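Side-chain contacts in mannan endo-1,4-beta-mannosidase (Mytilus edulis, PDB 2C0H), which hydrolyses internal beta-1,4-mannosidic linkages in the backbones of mannans, releasing short manno-oligosaccharides: residues 61-66 with 259-264; 106-111 with 319-324. The protein carries 3 engineered substitutions. All coordinates share one frame; numbering follows the deposited sequence.

Interaction 1 (61-66 with 259-264)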
loop_
_atom_site.group_PDB
_atom_site.type_symbol
_atom_site.label_atom_id
_atom_site.label_comp_id
_atom_site.label_asym_id
_atom_site.label_seq_id
_atom_site.Cartn_x
_atom_site.Cartn_y
_atom_site.Cartn_z
ATOM N N SER A 61 -0.203 -8.604 10.097
ATOM C CA SER A 61 -0.811 -7.578 9.244
ATOM C C SER A 61 -1.323 -8.110 7.922
ATOM O O SER A 61 -0.772 -9.065 7.367
ATOM C CB SER A 61 0.154 -6.414 9.006
ATOM O OG SER A 61 1.454 -6.849 8.688
ATOM N N VAL A 62 -2.367 -7.458 7.416
ATOM C CA VAL A 62 -3.018 -7.820 6.156
ATOM C C VAL A 62 -3.236 -6.539 5.351
ATOM O O VAL A 62 -3.677 -5.534 5.926
ATOM C CB VAL A 62 -4.387 -8.523 6.375
ATOM C CG1 VAL A 62 -5.049 -8.864 5.058
ATOM C CG2 VAL A 62 -4.233 -9.771 7.193
ATOM N N ARG A 63 -2.934 -6.588 4.053
ATOM C CA ARG A 63 -3.266 -5.523 3.094
ATOM C C ARG A 63 -4.519 -5.947 2.315
ATOM O O ARG A 63 -4.580 -7.046 1.738
ATOM C CB ARG A 63 -2.075 -5.254 2.160
ATOM C CG ARG A 63 -2.266 -4.233 1.033
ATOM C CD ARG A 63 -0.901 -3.938 0.358
ATOM N NE ARG A 63 -0.916 -2.943 -0.731
ATOM C CZ ARG A 63 -0.743 -3.177 -2.029
ATOM N NH1 ARG A 63 -0.548 -4.403 -2.504
ATOM N NH2 ARG A 63 -0.757 -2.167 -2.887
ATOM N N VAL A 64 -5.510 -5.065 2.281
ATOM C CA VAL A 64 -6.767 -5.337 1.589
ATOM C C VAL A 64 -7.150 -4.166 0.691
ATOM O O VAL A 64 -6.944 -3.023 1.064
ATOM C CB VAL A 64 -7.893 -5.645 2.589
ATOM C CG1 VAL A 64 -8.263 -4.443 3.415
ATOM C CG2 VAL A 64 -9.120 -6.189 1.894
ATOM N N TRP A 65 -7.671 -4.452 -0.496
ATOM C CA TRP A 65 -8.046 -3.410 -1.469
ATOM C C TRP A 65 -9.517 -3.011 -1.304
ATOM O O TRP A 65 -10.398 -3.866 -1.143
ATOM C CB TRP A 65 -7.773 -3.886 -2.901
ATOM C CG TRP A 65 -6.305 -4.107 -3.271
ATOM C CD1 TRP A 65 -5.215 -4.106 -2.427
ATOM C CD2 TRP A 65 -5.801 -4.390 -4.566
ATOM N NE1 TRP A 65 -4.071 -4.359 -3.139
ATOM C CE2 TRP A 65 -4.403 -4.557 -4.454
ATOM C CE3 TRP A 65 -6.400 -4.537 -5.825
ATOM C CZ2 TRP A 65 -3.593 -4.838 -5.568
ATOM C CZ3 TRP A 65 -5.596 -4.815 -6.923
ATOM C CH2 TRP A 65 -4.213 -4.963 -6.785
ATOM N N LEU A 66 -9.780 -1.700 -1.361
ATOM C CA LEU A 66 -11.083 -1.129 -1.045
ATOM C C LEU A 66 -11.855 -0.667 -2.310
ATOM O O LEU A 66 -12.631 -1.441 -2.872
ATOM C CB LEU A 66 -10.913 0.007 -0.010
ATOM C CG LEU A 66 -12.207 0.528 0.643
ATOM C CD1 LEU A 66 -12.830 -0.485 1.580
ATOM C CD2 LEU A 66 -11.928 1.794 1.427
ATOM N N PHE A 259 5.749 5.891 5.183
ATOM C CA PHE A 259 6.736 4.912 4.767
ATOM C C PHE A 259 6.545 4.560 3.298
ATOM O O PHE A 259 5.518 4.877 2.694
ATOM C CB PHE A 259 6.774 3.663 5.684
ATOM C CG PHE A 259 5.507 2.851 5.729
ATOM C CD1 PHE A 259 5.258 1.874 4.773
ATOM C CD2 PHE A 259 4.594 2.997 6.780
ATOM C CE1 PHE A 259 4.099 1.103 4.818
ATOM C CE2 PHE A 259 3.442 2.219 6.842
ATOM C CZ PHE A 259 3.194 1.272 5.850
ATOM N N TYR A 260 7.573 3.964 2.720
ATOM C CA TYR A 260 7.582 3.562 1.313
ATOM C C TYR A 260 7.213 2.086 1.244
ATOM O O TYR A 260 7.369 1.338 2.211
ATOM C CB TYR A 260 8.965 3.784 0.687
ATOM C CG TYR A 260 9.452 5.232 0.643
ATOM C CD1 TYR A 260 8.753 6.196 -0.075
ATOM C CD2 TYR A 260 10.592 5.615 1.301
ATOM C CE1 TYR A 260 9.195 7.506 -0.136
ATOM C CE2 TYR A 260 11.045 6.931 1.247
ATOM C CZ TYR A 260 10.342 7.856 0.532
ATOM O OH TYR A 260 10.799 9.153 0.490
ATOM N N GLN A 261 6.678 1.701 0.102
ATOM C CA GLN A 261 6.293 0.321 -0.149
ATOM C C GLN A 261 6.673 0.011 -1.585
ATOM O O GLN A 261 6.338 0.772 -2.505
ATOM C CB GLN A 261 4.793 0.149 0.055
ATOM C CG GLN A 261 4.323 -1.284 -0.141
ATOM C CD GLN A 261 2.834 -1.413 -0.340
ATOM O OE1 GLN A 261 2.369 -2.297 -1.069
ATOM N NE2 GLN A 261 2.068 -0.565 0.325
ATOM N N VAL A 262 7.395 -1.082 -1.797
ATOM C CA VAL A 262 7.850 -1.439 -3.132
ATOM C C VAL A 262 7.534 -2.892 -3.400
ATOM O O VAL A 262 7.593 -3.712 -2.501
ATOM C CB VAL A 262 9.367 -1.197 -3.348
ATOM C CG1 VAL A 262 10.215 -2.147 -2.488
ATOM C CG2 VAL A 262 9.742 -1.333 -4.800
ATOM N N HIS A 263 7.205 -3.186 -4.649
ATOM C CA HIS A 263 6.924 -4.543 -5.063
ATOM C C HIS A 263 8.107 -5.109 -5.853
ATOM O O HIS A 263 8.858 -4.366 -6.501
ATOM C CB HIS A 263 5.653 -4.542 -5.902
ATOM C CG HIS A 263 4.479 -3.910 -5.209
ATOM N ND1 HIS A 263 3.324 -3.562 -5.876
ATOM C CD2 HIS A 263 4.287 -3.557 -3.917
ATOM C CE1 HIS A 263 2.473 -3.027 -5.018
ATOM N NE2 HIS A 263 3.031 -3.012 -3.823
ATOM N N THR A 264 8.311 -6.422 -5.800
ATOM C CA THR A 264 9.437 -6.979 -6.554
ATOM C C THR A 264 9.190 -8.422 -6.968
ATOM O O THR A 264 8.790 -9.267 -6.151
ATOM C CB THR A 264 10.763 -6.802 -5.757
ATOM O OG1 THR A 264 11.902 -7.192 -6.546
ATOM C CG2 THR A 264 10.704 -7.569 -4.484
#
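Arg63 and the pair Gln261 and His263 meet inside the (beta/alpha)8 barrel of this family 5 glycoside hydrolase, reaching inward from strands 61-68 and 260-263 on opposite sides of the barrel; even the closest CA atoms, those of Arg63 and Gln261, are 11.7 Å apart. From CB the arginine chain runs straight into the interior: CG lies anti to the backbone N (chi1 176°), and the extension continues to NE. Contact begins at CD, 3.9 Å from Gln261 OE1. Both NE and CZ then come to 3.4 Å from that oxygen. OE1 sits over the centre of one guanidinium face, with the amide nearly perpendicular to it (89°), so the N-H groups do not point at the oxygen and the contact is not a hydrogen bond. At the tip, NH1 is 4.1 Å from His263 NE2, and NH2 lies 4.0 Å from His263 CE1, near the plane of the imidazole at its edge. Trp65, which probably binds substrate as in related enzymes, covers the opposite guanidinium face, its NE1 3.5 Å above the plane toward the rim. NH1 forms a salt bridge with Glu294, the probable nucleophile, and a hydrogen bond with Asn25; NH2 pairs likewise with Asp159 (salt bridge) and Asn162 (hydrogen bond). With Gln261 OE1 over one face, Trp65 NE1 over the other, and NH1 and NH2 both gripped, the group is probably held in a fixed orientation, consistent with a second-shell role in positioning active-site residues. His263 ND1 likewise bonds to Glu163, the probable proton donor. Its other ring nitrogen serves the amide: NE2 donates to Gln261 OE1 over 2.9 Å, with the oxygen in the imidazole plane but the donor lying above the plane of the carbonyl.

Interaction 2 (106-111 with 319-324); sequences LIFFTL and GAWTWS
Trp321 of strand 319-322 brings CZ2 and CH2 of its indole against the Phe108 ring of strand 106-113 in the barrel interior, the two side chains crossing at about a right angle. The tight part is small. CZ2 stands 3.7 Å from Phe108 CD2, over one face of the phenyl and displaced toward its rim, while CH2 approaches Phe108 CG at 4.0 Å. With the planes at 45° and the centroids 5.1 Å apart, the pair is an oblique aromatic contact rather than a stack or a T-shape. In Trp321, CG lies beside the backbone N and anti to the carbonyl carbon (chi1 -62°), which swings the indole inward until its benzo end reaches the phenylalanine. Leu21 of strand 17-25 adds to the packing around Phe108. Toward the end of strand 319-322 the two segments draw apart: the side chain of Trp323, partly exposed and probably a substrate-binding residue, comes no nearer to 106-111 than 8.1 Å, from its CZ3 to Thr110 OG1. A cis peptide links it to Ser324, as in related family 5 enzymes, and its NE1 is held by Asp327. Buried Trp321 turns its own NE1 to Ser61 OG, so its polar atom is satisfied away from Phe108. What joins the two rings is therefore dispersion and the exclusion of water, without a directional bond.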
loop_
_atom_site.group_PDB
_atom_site.type_symbol
_atom_site.label_atom_id
_atom_site.label_comp_id
_atom_site.label_asym_id
_atom_site.label_seq_id
_atom_site.Cartn_x
_atom_site.Cartn_y
_atom_site.Cartn_z
ATOM N N LEU A 106 -3.099 -6.130 12.334
ATOM C CA LEU A 106 -3.299 -4.775 11.795
ATOM C C LEU A 106 -3.711 -4.820 10.330
ATOM O O LEU A 106 -3.105 -5.528 9.514
ATOM C CB LEU A 106 -2.011 -3.965 11.907
ATOM C CG LEU A 106 -1.512 -3.626 13.304
ATOM C CD1 LEU A 106 -0.090 -3.092 13.221
ATOM C CD2 LEU A 106 -2.432 -2.604 14.000
ATOM N N ILE A 107 -4.685 -3.990 9.974
ATOM C CA ILE A 107 -5.175 -3.918 8.609
ATOM C C ILE A 107 -4.701 -2.649 7.894
ATOM O O ILE A 107 -4.791 -1.542 8.445
ATOM C CB ILE A 107 -6.746 -3.970 8.593
ATOM C CG1 ILE A 107 -7.286 -5.204 9.335
ATOM C CG2 ILE A 107 -7.312 -3.882 7.189
ATOM C CD1 ILE A 107 -6.747 -6.535 8.843
ATOM N N PHE A 108 -4.250 -2.814 6.659
ATOM C CA PHE A 108 -3.913 -1.698 5.772
ATOM C C PHE A 108 -4.874 -1.706 4.586
ATOM O O PHE A 108 -4.901 -2.662 3.822
ATOM C CB PHE A 108 -2.456 -1.779 5.327
ATOM C CG PHE A 108 -1.496 -1.594 6.456
ATOM C CD1 PHE A 108 -0.972 -0.339 6.733
ATOM C CD2 PHE A 108 -1.176 -2.653 7.286
ATOM C CE1 PHE A 108 -0.125 -0.153 7.800
ATOM C CE2 PHE A 108 -0.324 -2.461 8.378
ATOM C CZ PHE A 108 0.219 -1.216 8.599
ATOM N N PHE A 109 -5.676 -0.652 4.443
ATOM C CA PHE A 109 -6.624 -0.534 3.346
ATOM C C PHE A 109 -6.001 0.214 2.144
ATOM O O PHE A 109 -5.442 1.306 2.288
ATOM C CB PHE A 109 -7.887 0.223 3.794
ATOM C CG PHE A 109 -8.779 -0.538 4.747
ATOM C CD1 PHE A 109 -9.589 -1.567 4.282
ATOM C CD2 PHE A 109 -8.883 -0.170 6.071
ATOM C CE1 PHE A 109 -10.450 -2.243 5.132
ATOM C CE2 PHE A 109 -9.734 -0.850 6.933
ATOM C CZ PHE A 109 -10.524 -1.880 6.460
ATOM N N THR A 110 -6.085 -0.375 0.953
ATOM C CA THR A 110 -5.580 0.255 -0.276
ATOM C C THR A 110 -6.748 0.868 -1.046
ATOM O O THR A 110 -7.682 0.171 -1.437
ATOM C CB THR A 110 -4.854 -0.763 -1.184
ATOM O OG1 THR A 110 -3.824 -1.394 -0.430
ATOM C CG2 THR A 110 -4.224 -0.108 -2.361
ATOM N N LEU A 111 -6.705 2.171 -1.279
ATOM C CA LEU A 111 -7.860 2.871 -1.829
ATOM C C LEU A 111 -8.098 2.560 -3.320
ATOM O O LEU A 111 -9.192 2.108 -3.662
ATOM C CB LEU A 111 -7.692 4.395 -1.632
ATOM C CG LEU A 111 -7.629 4.862 -0.180
ATOM C CD1 LEU A 111 -7.389 6.374 -0.219
ATOM C CD2 LEU A 111 -8.849 4.519 0.625
ATOM N N GLY A 319 9.060 -4.288 6.777
ATOM C CA GLY A 319 7.944 -5.180 6.612
ATOM C C GLY A 319 8.077 -6.005 5.356
ATOM O O GLY A 319 8.903 -5.711 4.485
ATOM N N ALA A 320 7.263 -7.060 5.309
ATOM C CA ALA A 320 7.209 -7.950 4.157
ATOM C C ALA A 320 5.804 -8.565 4.073
ATOM O O ALA A 320 5.339 -9.200 5.013
ATOM C CB ALA A 320 8.275 -9.013 4.296
ATOM N N TRP A 321 5.113 -8.298 2.965
ATOM C CA TRP A 321 3.789 -8.833 2.693
ATOM C C TRP A 321 3.807 -9.660 1.406
ATOM O O TRP A 321 4.137 -9.158 0.357
ATOM C CB TRP A 321 2.772 -7.714 2.526
ATOM C CG TRP A 321 2.595 -6.852 3.732
ATOM C CD1 TRP A 321 2.642 -7.241 5.038
ATOM C CD2 TRP A 321 2.276 -5.458 3.735
ATOM N NE1 TRP A 321 2.375 -6.160 5.864
ATOM C CE2 TRP A 321 2.159 -5.056 5.083
ATOM C CE3 TRP A 321 2.077 -4.515 2.730
ATOM C CZ2 TRP A 321 1.855 -3.739 5.449
ATOM C CZ3 TRP A 321 1.777 -3.199 3.106
ATOM C CH2 TRP A 321 1.686 -2.835 4.443
ATOM N N THR A 322 3.486 -10.947 1.503
ATOM C CA THR A 322 3.452 -11.779 0.323
ATOM C C THR A 322 2.221 -11.514 -0.534
ATOM O O THR A 322 1.208 -11.027 -0.056
ATOM C CB THR A 322 3.422 -13.253 0.705
ATOM O OG1 THR A 322 2.357 -13.490 1.609
ATOM C CG2 THR A 322 4.755 -13.689 1.299
ATOM N N TRP A 323 2.319 -11.872 -1.804
ATOM C CA TRP A 323 1.208 -11.803 -2.721
ATOM C C TRP A 323 0.822 -13.227 -3.112
ATOM O O TRP A 323 1.684 -13.916 -3.691
ATOM C CB TRP A 323 1.633 -11.059 -3.987
ATOM C CG TRP A 323 0.529 -10.999 -4.975
ATOM C CD1 TRP A 323 0.277 -11.880 -5.996
ATOM C CD2 TRP A 323 -0.528 -10.044 -4.991
ATOM N NE1 TRP A 323 -0.863 -11.492 -6.666
ATOM C CE2 TRP A 323 -1.379 -10.376 -6.058
ATOM C CE3 TRP A 323 -0.838 -8.933 -4.201
ATOM C CZ2 TRP A 323 -2.519 -9.631 -6.359
ATOM C CZ3 TRP A 323 -1.966 -8.188 -4.517
ATOM C CH2 TRP A 323 -2.793 -8.547 -5.570
ATOM N N SER A 324 -0.395 -13.713 -2.840
ATOM C CA SER A 324 -1.438 -13.204 -1.923
ATOM C C SER A 324 -2.321 -14.380 -1.450
ATOM O O SER A 324 -2.136 -15.518 -1.902
ATOM C CB SER A 324 -2.358 -12.222 -2.646
ATOM O OG SER A 324 -3.117 -12.913 -3.632
#

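Both interactions span the interior of one barrel, and their centres lie only 4 Å apart. Their segments alternate along the chain, in the order 61-66, 106-111, 259-264, 319-324. Strands 61-68 and 106-113 are parallel neighbours, joined where Val64 O and Leu66 N probably hydrogen-bond to Thr110 N and O; strand 290-294 lies between 260-263 and 319-322, and 17-25 between 319-322 and 61-68. Each contact thus bridges strands that are not adjacent in the sheet. The side chains of Arg63 and Thr110 pack together between the two. Interaction 1 supplies the polar layer next to the probable catalytic glutamates, whereas interaction 2 fills the neighbouring interior with aromatic rings.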